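Local structure of putative sugar binding protein (Geobacillus stearothermophilus, 6GT9) at residues 42-45 with 46-50; 74-77 with 78-82; 166-169 with 170-173; 268-271 with 272-276. The protein binds galactose, and probably glucose, apparently as the sugar-recognising component of a three-component sensing system linked to galactan utilization. All blocks are in the same frame, centred on the assembly; numbering follows the deposited sequence.

In the fold
Two alpha/beta lobes of a periplasmic-binding-protein fold close over one galactose, and each of the four contacts is a short run, about two turns, of its own helix; they follow one another in series, none nests in or crosses another, and none closes a long loop. Contact 1 opens helix 43-59 after strand 32-36 and reaches the sugar. Contact 2, on helix 73-85, lies about 19 Å from it, centre to centre, and packs on the same parallel sheet. Contact 3 starts helix 166-179 on the second sheet and meets the sugar from that lobe. Contact 4 starts helix 269-284, back beside the first sheet, where Pro269 and Met272 pack on Tyr44 and Val48 of contact 1.

Contact 1 of 4, residues 42-45 with 46-50; sequences NDYW and RLVEK. With GAL (beta-D-galactopyranose), chain E.
Val48 fills the angle between the rings of Tyr44 and Trp45 in the first turns of helix 43-59. With CG1 anti to the backbone N (chi1 177°), its two methyls part company: CG1 lies 3.8 Å from Trp45 CZ3, and CG2 lies 3.8 Å from Tyr44 CE1 while also sitting over the rim of one indole face. Tyr44 CD1 is over the rim of an indole face too, and Trp45 CD1 meets the Tyr44 ring edge in its plane. This is the tight side. Galactose continues the packing, its C1 3.9 Å above the centre of the phenol ring, an aromatic platform familiar from sugar-binding proteins. Asn42 is the N-cap: OD1 takes Trp45 N at 3.1 Å on a lone pair in the carbonyl plane and Tyr44 N more weakly, leaving ND2 turned to donate to galactose O6 at 3.1 Å.

The outer side is looser and polar. Arg46, bent at chi2, reaches Glu49 with NH1 3.0 Å from OE2, in the guanidinium plane, while its NE pairs with Asp41 and Glu49 OE1 with Lys53. Asp43 turns from this turn to Arg197, on the other lobe. One amide thus serves helix and ligand together: its oxygen caps the helix and its nitrogen is offered to the sugar, so capping is likely to fix the orientation in which Asn42 binds galactose.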
loop_
_atom_site.group_PDB
_atom_site.type_symbol
_atom_site.label_atom_id
_atom_site.label_comp_id
_atom_site.label_asym_id
_atom_site.label_seq_id
_atom_site.Cartn_x
_atom_site.Cartn_y
_atom_site.Cartn_z
ATOM N N ASN A 42 8.381 -2.715 7.831
ATOM C CA ASN A 42 7.211 -3.359 7.229
ATOM C C ASN A 42 7.643 -4.209 6.041
ATOM O O ASN A 42 8.405 -3.748 5.190
ATOM C CB ASN A 42 6.195 -2.309 6.785
ATOM C CG ASN A 42 5.050 -2.916 5.966
ATOM O OD1 ASN A 42 5.105 -2.959 4.743
ATOM N ND2 ASN A 42 4.023 -3.388 6.644
ATOM N N ASP A 43 7.137 -5.447 5.960
ATOM C CA ASP A 43 7.633 -6.392 4.951
ATOM C C ASP A 43 7.420 -5.895 3.526
ATOM O O ASP A 43 8.250 -6.143 2.640
ATOM C CB ASP A 43 6.962 -7.753 5.118
ATOM C CG ASP A 43 7.445 -8.486 6.359
ATOM O OD1 ASP A 43 8.375 -7.970 7.020
ATOM O OD2 ASP A 43 6.909 -9.574 6.651
ATOM N N TYR A 44 6.293 -5.244 3.267
ATOM C CA TYR A 44 6.042 -4.748 1.917
ATOM C C TYR A 44 7.027 -3.635 1.560
ATOM O O TYR A 44 7.605 -3.624 0.463
ATOM C CB TYR A 44 4.582 -4.279 1.812
ATOM C CG TYR A 44 4.230 -3.497 0.545
ATOM C CD1 TYR A 44 4.476 -2.136 0.461
ATOM C CD2 TYR A 44 3.613 -4.122 -0.546
ATOM C CE1 TYR A 44 4.159 -1.413 -0.682
ATOM C CE2 TYR A 44 3.286 -3.407 -1.692
ATOM C CZ TYR A 44 3.563 -2.050 -1.751
ATOM O OH TYR A 44 3.251 -1.305 -2.870
ATOM N N TRP A 45 7.252 -2.705 2.490
ATOM C CA TRP A 45 8.170 -1.598 2.227
ATOM C C TRP A 45 9.619 -2.057 2.100
ATOM O O TRP A 45 10.415 -1.407 1.407
ATOM C CB TRP A 45 8.001 -0.531 3.314
ATOM C CG TRP A 45 6.900 0.351 2.908
ATOM C CD1 TRP A 45 5.618 0.312 3.336
ATOM C CD2 TRP A 45 6.953 1.334 1.878
ATOM N NE1 TRP A 45 4.863 1.249 2.676
ATOM C CE2 TRP A 45 5.659 1.883 1.760
ATOM C CE3 TRP A 45 7.976 1.828 1.064
ATOM C CZ2 TRP A 45 5.356 2.894 0.853
ATOM C CZ3 TRP A 45 7.679 2.842 0.169
ATOM C CH2 TRP A 45 6.378 3.369 0.077
ATOM N N ARG A 46 9.988 -3.175 2.726
ATOM C CA ARG A 46 11.331 -3.700 2.497
ATOM C C ARG A 46 11.474 -4.247 1.077
ATOM O O ARG A 46 12.574 -4.237 0.515
ATOM C CB ARG A 46 11.664 -4.775 3.538
ATOM C CG ARG A 46 11.939 -4.249 4.946
ATOM C CD ARG A 46 13.283 -3.513 5.060
ATOM N NE ARG A 46 13.644 -3.239 6.453
ATOM C CZ ARG A 46 14.650 -2.452 6.840
ATOM N NH1 ARG A 46 15.410 -1.840 5.943
ATOM N NH2 ARG A 46 14.899 -2.277 8.136
ATOM N N LEU A 47 10.381 -4.728 0.482
ATOM C CA LEU A 47 10.418 -5.110 -0.928
ATOM C C LEU A 47 10.600 -3.891 -1.821
ATOM O O LEU A 47 11.357 -3.940 -2.795
ATOM C CB LEU A 47 9.137 -5.848 -1.319
ATOM C CG LEU A 47 9.023 -7.313 -0.919
ATOM C CD1 LEU A 47 7.721 -7.913 -1.484
ATOM C CD2 LEU A 47 10.233 -8.092 -1.402
ATOM N N VAL A 48 9.895 -2.797 -1.514
ATOM C CA VAL A 48 10.086 -1.563 -2.268
ATOM C C VAL A 48 11.536 -1.117 -2.170
ATOM O O VAL A 48 12.140 -0.703 -3.166
ATOM C CB VAL A 48 9.132 -0.463 -1.768
ATOM C CG1 VAL A 48 9.391 0.814 -2.510
ATOM C CG2 VAL A 48 7.682 -0.892 -1.910
ATOM N N GLU A 49 12.123 -1.231 -0.977
ATOM C CA GLU A 49 13.520 -0.828 -0.783
ATOM C C GLU A 49 14.458 -1.698 -1.604
ATOM O O GLU A 49 15.483 -1.216 -2.100
ATOM C CB GLU A 49 13.909 -0.895 0.699
ATOM C CG GLU A 49 15.367 -0.492 0.955
ATOM C CD GLU A 49 15.869 -0.870 2.325
ATOM O OE1 GLU A 49 16.928 -0.336 2.734
ATOM O OE2 GLU A 49 15.217 -1.691 2.996
ATOM N N LYS A 50 14.133 -2.988 -1.751
ATOM C CA LYS A 50 14.949 -3.855 -2.597
ATOM C C LYS A 50 14.982 -3.349 -4.034
ATOM O O LYS A 50 16.048 -3.312 -4.663
ATOM C CB LYS A 50 14.424 -5.292 -2.540
ATOM C CG LYS A 50 15.127 -6.119 -1.472
ATOM C CD LYS A 50 14.542 -7.521 -1.317
ATOM C CE LYS A 50 15.194 -8.249 -0.124
ATOM N NZ LYS A 50 15.069 -7.515 1.185
HETATM C C1 GAL E . 0.440 -2.212 1.211
HETATM C C2 GAL E . 0.594 -0.725 0.961
HETATM C C3 GAL E . 1.823 -0.153 1.691
HETATM C C4 GAL E . 1.739 -0.462 3.176
HETATM C C5 GAL E . 1.498 -1.946 3.398
HETATM C C6 GAL E . 1.221 -2.284 4.865
HETATM O O1 GAL E . -0.713 -2.691 0.548
HETATM O O2 GAL E . 0.749 -0.454 -0.440
HETATM O O3 GAL E . 1.829 1.238 1.586
HETATM O O4 GAL E . 0.680 0.287 3.780
HETATM O O5 GAL E . 0.339 -2.464 2.628
HETATM O O6 GAL E . 1.374 -3.667 5.100
#

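Contact 2 of 4, residues 74-77 with 78-82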
loop_
_atom_site.group_PDB
_atom_site.type_symbol
_atom_site.label_atom_id
_atom_site.label_comp_id
_atom_site.label_asym_id
_atom_site.label_seq_id
_atom_site.Cartn_x
_atom_site.Cartn_y
_atom_site.Cartn_z
ATOM N N ASP A 74 3.068 12.429 11.856
ATOM C CA ASP A 74 3.995 13.475 12.289
ATOM C C ASP A 74 5.441 13.028 12.164
ATOM O O ASP A 74 6.297 13.803 11.720
ATOM C CB ASP A 74 3.700 13.899 13.729
ATOM C CG ASP A 74 2.395 14.667 13.851
ATOM O OD1 ASP A 74 1.953 15.253 12.834
ATOM O OD2 ASP A 74 1.807 14.675 14.957
ATOM N N GLU A 75 5.747 11.794 12.570
ATOM C CA GLU A 75 7.122 11.314 12.444
ATOM C C GLU A 75 7.546 11.241 10.976
ATOM O O GLU A 75 8.676 11.602 10.618
ATOM C CB GLU A 75 7.253 9.953 13.128
ATOM C CG GLU A 75 8.611 9.291 13.012
ATOM C CD GLU A 75 9.724 10.029 13.744
ATOM O OE1 GLU A 75 9.453 11.022 14.472
ATOM O OE2 GLU A 75 10.885 9.591 13.584
ATOM N N HIS A 76 6.638 10.775 10.121
ATOM C CA HIS A 76 6.866 10.738 8.682
ATOM C C HIS A 76 7.197 12.124 8.144
ATOM O O HIS A 76 8.153 12.297 7.382
ATOM C CB HIS A 76 5.613 10.167 8.009
ATOM C CG HIS A 76 5.835 9.602 6.636
ATOM N ND1 HIS A 76 5.150 8.497 6.176
ATOM C CD2 HIS A 76 6.632 10.002 5.616
ATOM C CE1 HIS A 76 5.529 8.227 4.941
ATOM N NE2 HIS A 76 6.423 9.128 4.572
ATOM N N LEU A 77 6.427 13.114 8.535
ATOM C CA LEU A 77 6.675 14.443 8.091
ATOM C C LEU A 77 7.965 15.020 8.659
ATOM O O LEU A 77 8.576 15.816 8.041
ATOM C CB LEU A 77 5.537 15.363 8.408
ATOM C CG LEU A 77 4.224 15.036 7.755
ATOM C CD1 LEU A 77 3.171 15.963 8.286
ATOM C CD2 LEU A 77 4.312 15.105 6.245
ATOM N N ARG A 78 8.369 14.612 9.833
ATOM C CA ARG A 78 9.612 15.124 10.411
ATOM C C ARG A 78 10.819 14.597 9.649
ATOM O O ARG A 78 11.805 15.321 9.445
ATOM C CB ARG A 78 9.695 14.743 11.897
ATOM C CG ARG A 78 10.930 15.246 12.612
ATOM C CD ARG A 78 11.055 14.592 14.012
ATOM N NE ARG A 78 11.413 13.179 13.893
ATOM C CZ ARG A 78 12.636 12.750 13.581
ATOM N NH1 ARG A 78 13.622 13.624 13.374
ATOM N NH2 ARG A 78 12.879 11.447 13.481
ATOM N N ILE A 79 10.750 13.339 9.210
ATOM C CA ILE A 79 11.838 12.730 8.450
ATOM C C ILE A 79 11.966 13.380 7.080
ATOM O O ILE A 79 13.081 13.610 6.588
ATOM C CB ILE A 79 11.611 11.214 8.350
ATOM C CG1 ILE A 79 11.771 10.579 9.740
ATOM C CG2 ILE A 79 12.540 10.595 7.319
ATOM C CD1 ILE A 79 11.339 9.144 9.798
ATOM N N LEU A 80 10.835 13.711 6.452
ATOM C CA LEU A 80 10.879 14.420 5.173
ATOM C C LEU A 80 11.590 15.757 5.312
ATOM O O LEU A 80 12.456 16.101 4.504
ATOM C CB LEU A 80 9.471 14.634 4.625
ATOM C CG LEU A 80 8.787 13.347 4.173
ATOM C CD1 LEU A 80 7.366 13.615 3.715
ATOM C CD2 LEU A 80 9.608 12.719 3.069
ATOM N N LYS A 81 11.221 16.537 6.329
ATOM C CA LYS A 81 11.855 17.840 6.494
ATOM C C LYS A 81 13.325 17.704 6.860
ATOM O O LYS A 81 14.148 18.517 6.423
ATOM C CB LYS A 81 11.101 18.649 7.542
ATOM C CG LYS A 81 9.640 18.874 7.161
ATOM C CD LYS A 81 8.898 19.606 8.260
ATOM C CE LYS A 81 7.437 19.798 7.919
ATOM N NZ LYS A 81 6.786 20.775 8.839
ATOM N N LYS A 82 13.674 16.680 7.641
ATOM C CA LYS A 82 15.068 16.486 8.017
ATOM C C LYS A 82 15.933 16.169 6.805
ATOM O O LYS A 82 17.056 16.681 6.680
ATOM C CB LYS A 82 15.175 15.372 9.060
ATOM C CG LYS A 82 16.526 15.297 9.729
ATOM C CD LYS A 82 16.489 14.302 10.870
ATOM C CE LYS A 82 17.871 14.130 11.440
ATOM N NZ LYS A 82 18.457 15.456 11.743
#
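Glu75 and Arg78 form an i to i+3 salt bridge on the outer side of helix 73-85, an alpha-helix of the lobe built on the parallel sheet. The two side chains run side by side, and Arg78 grips the carboxylate side-on with two nitrogens. Arg78 NE donates to Glu75 OE1 at 3.0 Å, Arg78 NH2 to Glu75 OE2 at 2.7 Å, both nearly straight. Each oxygen lies close to the guanidinium plane, but the carboxylate is turned 41° against it, and NE consequently meets OE1 from above the carboxylate plane. The bend of Glu75 at chi2 (66°) and that of Arg78 at chi3 (71°) fold the charged ends together. With alanine in place of Glu75, NE and NH2 of Arg78 would probably lose both carboxylate acceptors and the guanidinium would be freer to turn.

Main-chain groups are satisfied in helical fashion: the carbonyls of Asp74, Glu75, His76 and Leu77 accept from the amides of Arg78, Ile79, Leu80 and Lys81, and Asn72 OD1 takes the amide of Glu75. Facing inward, His76 uses NE2 in a hydrogen bond with Thr93 OG1 and packs edge-to-face with Phe101. Ile79 and Leu80 press on Val36 of the central sheet, and Leu77 and Leu80 on Phe101 of helix 98-110. Between the acid and this apolar side, Ile79 CD1 comes within 3.8 Å of Glu75 OE2, while Leu80 CD1 lies 4.1 Å from His76 CD2.

Contact 3 of 4, residues 166-169 with 170-173; sequences AHQQ and LRVR. With GAL (beta-D-galactopyranose), chain E.
Arg171 lies across His167 one turn further along helix 166-179, and both reach the same galactose. Taken in order, Leu170 comes first: its amide bonds to Ala166 O, and its CG folds back to 3.3 Å from that same oxygen. Arg171 follows, extended from CG to NE, with CG skimming the His167 carbonyl. The Arg171 guanidinium works as a fork, NH1 donating to galactose O1 at 2.9 Å and NH2 to galactose O2 at 3.1 Å. His167 CD2 lies over the rim of one guanidinium face, the two planes 72° apart. The chi1 of His167 (59°) sets CG between the backbone N and carbonyl carbon and turns the ring so that NE2 donates to galactose O3 at 3.2 Å and, weakly, to O4. Gln168 NE2 sits 3.5 Å above the centre of the His167 ring, backing it; it is also near Arg171 NH1, but both are donors and no bond joins them. Second-shell acceptors fix the fork: Asn135 OD1 takes NH2 and the carbonyl of Thr220 takes NH1. Such sharing of N-H groups between sugar and protein would hold the guanidinium against rotation.

Val172 then rests CG2 at 3.3 Å from Gln168 O, and Arg173 leads away to Asp177 on the same helix.

This part of the helix lies between strands 154-160 and 185-192 in a beta-alpha-beta unit. Gln168 OE1 is bonded to Gly161 N and Thr220 OG1, next to strands 154-160 and 216-219, while Asn135 of helix 135-149 borders His167 and Leu170.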
loop_
_atom_site.group_PDB
_atom_site.type_symbol
_atom_site.label_atom_id
_atom_site.label_comp_id
_atom_site.label_asym_id
_atom_site.label_seq_id
_atom_site.Cartn_x
_atom_site.Cartn_y
_atom_site.Cartn_z
ATOM N N ALA A 166 -4.201 8.022 2.326
ATOM C CA ALA A 166 -4.883 8.251 1.063
ATOM C C ALA A 166 -5.065 6.962 0.270
ATOM O O ALA A 166 -6.120 6.757 -0.335
ATOM C CB ALA A 166 -4.112 9.297 0.248
ATOM N N HIS A 167 -4.055 6.083 0.239
ATOM C CA HIS A 167 -4.197 4.861 -0.555
ATOM C C HIS A 167 -5.212 3.913 0.067
ATOM O O HIS A 167 -5.945 3.220 -0.649
ATOM C CB HIS A 167 -2.850 4.153 -0.751
ATOM C CG HIS A 167 -2.143 3.750 0.511
ATOM N ND1 HIS A 167 -2.229 4.458 1.692
ATOM C CD2 HIS A 167 -1.245 2.760 0.738
ATOM C CE1 HIS A 167 -1.446 3.901 2.602
ATOM N NE2 HIS A 167 -0.835 2.870 2.047
ATOM N N GLN A 168 -5.273 3.886 1.396
ATOM C CA GLN A 168 -6.286 3.092 2.085
ATOM C C GLN A 168 -7.678 3.629 1.805
ATOM O O GLN A 168 -8.603 2.859 1.514
ATOM C CB GLN A 168 -5.998 3.082 3.589
ATOM C CG GLN A 168 -4.644 2.481 3.924
ATOM C CD GLN A 168 -4.522 1.057 3.413
ATOM O OE1 GLN A 168 -5.093 0.134 3.991
ATOM N NE2 GLN A 168 -3.796 0.877 2.308
ATOM N N GLN A 169 -7.851 4.951 1.890
ATOM C CA GLN A 169 -9.154 5.539 1.586
ATOM C C GLN A 169 -9.590 5.195 0.173
ATOM O O GLN A 169 -10.759 4.848 -0.063
ATOM C CB GLN A 169 -9.102 7.056 1.772
ATOM C CG GLN A 169 -9.085 7.529 3.222
ATOM C CD GLN A 169 -8.774 9.018 3.331
ATOM O OE1 GLN A 169 -8.539 9.689 2.327
ATOM N NE2 GLN A 169 -8.760 9.532 4.550
ATOM N N LEU A 170 -8.661 5.261 -0.782
ATOM C CA LEU A 170 -9.032 5.018 -2.171
ATOM C C LEU A 170 -9.397 3.553 -2.411
ATOM O O LEU A 170 -10.324 3.265 -3.176
ATOM C CB LEU A 170 -7.902 5.469 -3.103
ATOM C CG LEU A 170 -7.705 6.980 -3.274
ATOM C CD1 LEU A 170 -6.436 7.260 -4.089
ATOM C CD2 LEU A 170 -8.899 7.616 -3.969
ATOM N N ARG A 171 -8.689 2.617 -1.765
ATOM C CA ARG A 171 -8.988 1.193 -1.950
ATOM C C ARG A 171 -10.313 0.809 -1.308
ATOM O O ARG A 171 -11.017 -0.084 -1.804
ATOM C CB ARG A 171 -7.866 0.329 -1.375
ATOM C CG ARG A 171 -6.531 0.501 -2.081
ATOM C CD ARG A 171 -5.388 -0.099 -1.268
ATOM N NE ARG A 171 -4.107 0.288 -1.852
ATOM C CZ ARG A 171 -2.916 -0.131 -1.441
ATOM N NH1 ARG A 171 -2.810 -0.965 -0.410
ATOM N NH2 ARG A 171 -1.825 0.318 -2.063
ATOM N N VAL A 172 -10.650 1.438 -0.183
ATOM C CA VAL A 172 -11.974 1.246 0.395
ATOM C C VAL A 172 -13.036 1.831 -0.523
ATOM O O VAL A 172 -14.049 1.185 -0.829
ATOM C CB VAL A 172 -12.048 1.875 1.796
ATOM C CG1 VAL A 172 -13.477 1.847 2.311
ATOM C CG2 VAL A 172 -11.089 1.172 2.754
ATOM N N ARG A 173 -12.823 3.071 -0.969
ATOM C CA ARG A 173 -13.845 3.772 -1.736
ATOM C C ARG A 173 -14.098 3.099 -3.081
ATOM O O ARG A 173 -15.249 3.013 -3.528
ATOM C CB ARG A 173 -13.439 5.236 -1.915
ATOM C CG ARG A 173 -14.483 6.080 -2.630
ATOM C CD ARG A 173 -15.787 6.084 -1.842
ATOM N NE ARG A 173 -16.921 6.462 -2.679
ATOM C CZ ARG A 173 -17.263 7.719 -2.949
ATOM N NH1 ARG A 173 -16.551 8.725 -2.453
ATOM N NH2 ARG A 173 -18.309 7.967 -3.729
HETATM C C1 GAL E . 0.440 -2.212 1.211
HETATM C C2 GAL E . 0.594 -0.725 0.961
HETATM C C3 GAL E . 1.823 -0.153 1.691
HETATM C C4 GAL E . 1.739 -0.462 3.176
HETATM C C5 GAL E . 1.498 -1.946 3.398
HETATM C C6 GAL E . 1.221 -2.284 4.865
HETATM O O1 GAL E . -0.713 -2.691 0.548
HETATM O O2 GAL E . 0.749 -0.454 -0.440
HETATM O O3 GAL E . 1.829 1.238 1.586
HETATM O O4 GAL E . 0.680 0.287 3.780
HETATM O O5 GAL E . 0.339 -2.464 2.628
HETATM O O6 GAL E . 1.374 -3.667 5.100
#

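Contact 4 of 4, residues 268-271 with 272-276; sequences EPYE and MGYKA
Glu271 and Lys275 run side by side along the outer flank of helix 269-284, one turn apart. Glu271 OE2 lies 3.5 Å from Lys275 NZ in a long salt bridge and slightly nearer, 3.3 Å, to Lys275 CE. A water completes the link, accepting from Lys275 NZ at 2.6 Å and donating weakly to Glu271 OE2. Both chains are extended beyond CG, and the aliphatic part of the lysine follows that of the acid, Lys275 CD 3.9 Å from Glu271 CG. A methionine in place of Lys275 would probably leave the Glu271 carboxylate and the water without their charged partner.

On the buried side Met272 folds back over the start of the helix. Its chi1 (41°) swings Met272 CG toward the preceding turn, 3.2 Å from Pro269 O, and the bend at chi3 brings CE to 3.6 Å from Glu268 O. Tyr270 and Tyr274 touch more loosely, CE1 of the first meeting CB of the second at 4.3 Å.

Backbone bonds position these groups: Glu268, the N-cap residue, accepts the amide of Met272, and the carbonyls of Pro269, Tyr270 and Glu271 take those of Gly273, Tyr274 and Lys275. Further out, Tyr274 OH is hydrogen-bonded to Glu58.

Helix 43-59 flanks this part of the helix, with Val48 against Pro269, Ala54 against Tyr270 and Ala55 against Tyr274. Met272 points into the lobe between Tyr44, Asp119 and Ile118 of strand 115-118, and shares Val131 of strand 129-132 with Lys275.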
loop_
_atom_site.group_PDB
_atom_site.type_symbol
_atom_site.label_atom_id
_atom_site.label_comp_id
_atom_site.label_asym_id
_atom_site.label_seq_id
_atom_site.Cartn_x
_atom_site.Cartn_y
_atom_site.Cartn_z
ATOM N N GLU A 268 3.126 -4.148 -7.371
ATOM C CA GLU A 268 4.501 -4.361 -7.811
ATOM C C GLU A 268 5.444 -3.504 -6.972
ATOM O O GLU A 268 6.009 -2.519 -7.475
ATOM C CB GLU A 268 4.665 -4.036 -9.296
ATOM C CG GLU A 268 3.707 -4.777 -10.227
ATOM C CD GLU A 268 3.877 -6.293 -10.204
ATOM O OE1 GLU A 268 4.891 -6.797 -9.664
ATOM O OE2 GLU A 268 2.986 -6.985 -10.754
ATOM N N PRO A 269 5.644 -3.856 -5.692
ATOM C CA PRO A 269 6.496 -3.006 -4.837
ATOM C C PRO A 269 7.927 -2.867 -5.327
ATOM O O PRO A 269 8.473 -1.753 -5.315
ATOM C CB PRO A 269 6.426 -3.704 -3.464
ATOM C CG PRO A 269 5.837 -5.088 -3.735
ATOM C CD PRO A 269 4.972 -4.918 -4.918
ATOM N N TYR A 270 8.571 -3.971 -5.713
ATOM C CA TYR A 270 9.943 -3.887 -6.202
ATOM C C TYR A 270 10.029 -2.942 -7.390
ATOM O O TYR A 270 10.944 -2.111 -7.477
ATOM C CB TYR A 270 10.447 -5.278 -6.594
ATOM C CG TYR A 270 11.872 -5.327 -7.122
ATOM C CD1 TYR A 270 12.169 -4.955 -8.431
ATOM C CD2 TYR A 270 12.906 -5.794 -6.325
ATOM C CE1 TYR A 270 13.455 -5.009 -8.909
ATOM C CE2 TYR A 270 14.197 -5.860 -6.800
ATOM C CZ TYR A 270 14.465 -5.467 -8.091
ATOM O OH TYR A 270 15.751 -5.529 -8.565
ATOM N N GLU A 271 9.057 -3.038 -8.297
ATOM C CA GLU A 271 9.092 -2.239 -9.512
ATOM C C GLU A 271 8.861 -0.759 -9.220
ATOM O O GLU A 271 9.491 0.103 -9.852
ATOM C CB GLU A 271 8.058 -2.767 -10.503
ATOM C CG GLU A 271 8.105 -2.049 -11.860
ATOM C CD GLU A 271 7.049 -2.552 -12.827
ATOM O OE1 GLU A 271 6.048 -3.159 -12.377
ATOM O OE2 GLU A 271 7.223 -2.337 -14.049
ATOM N N MET A 272 7.975 -0.421 -8.274
ATOM C CA MET A 272 7.817 1.008 -8.012
ATOM C C MET A 272 9.068 1.596 -7.360
ATOM O O MET A 272 9.434 2.743 -7.648
ATOM C CB MET A 272 6.550 1.310 -7.189
ATOM C CG MET A 272 6.175 0.412 -6.045
ATOM S SD MET A 272 4.534 0.858 -5.351
ATOM C CE MET A 272 3.453 -0.439 -5.973
ATOM N N GLY A 273 9.764 0.824 -6.522
ATOM C CA GLY A 273 11.013 1.320 -5.961
ATOM C C GLY A 273 12.094 1.482 -7.015
ATOM O O GLY A 273 12.796 2.500 -7.046
ATOM N N TYR A 274 12.231 0.488 -7.898
ATOM C CA TYR A 274 13.189 0.562 -9.002
ATOM C C TYR A 274 12.866 1.723 -9.938
ATOM O O TYR A 274 13.744 2.522 -10.290
ATOM C CB TYR A 274 13.188 -0.769 -9.765
ATOM C CG TYR A 274 14.253 -0.898 -10.834
ATOM C CD1 TYR A 274 15.516 -1.387 -10.518
ATOM C CD2 TYR A 274 13.994 -0.544 -12.165
ATOM C CE1 TYR A 274 16.490 -1.519 -11.482
ATOM C CE2 TYR A 274 14.973 -0.665 -13.138
ATOM C CZ TYR A 274 16.217 -1.149 -12.784
ATOM O OH TYR A 274 17.199 -1.288 -13.722
ATOM N N LYS A 275 11.606 1.831 -10.356
ATOM C CA LYS A 275 11.241 2.887 -11.295
ATOM C C LYS A 275 11.280 4.264 -10.647
ATOM O O LYS A 275 11.607 5.242 -11.319
ATOM C CB LYS A 275 9.855 2.617 -11.883
ATOM C CG LYS A 275 9.862 1.546 -12.951
ATOM C CD LYS A 275 8.507 1.443 -13.635
ATOM C CE LYS A 275 8.600 0.574 -14.889
ATOM N NZ LYS A 275 7.372 0.696 -15.706
ATOM N N ALA A 276 10.955 4.371 -9.356
ATOM C CA ALA A 276 11.030 5.675 -8.703
ATOM C C ALA A 276 12.459 6.215 -8.695
ATOM O O ALA A 276 12.671 7.422 -8.822
ATOM C CB ALA A 276 10.498 5.592 -7.275
HETATM O O HOH W 1 5.008 0.100 -14.906
#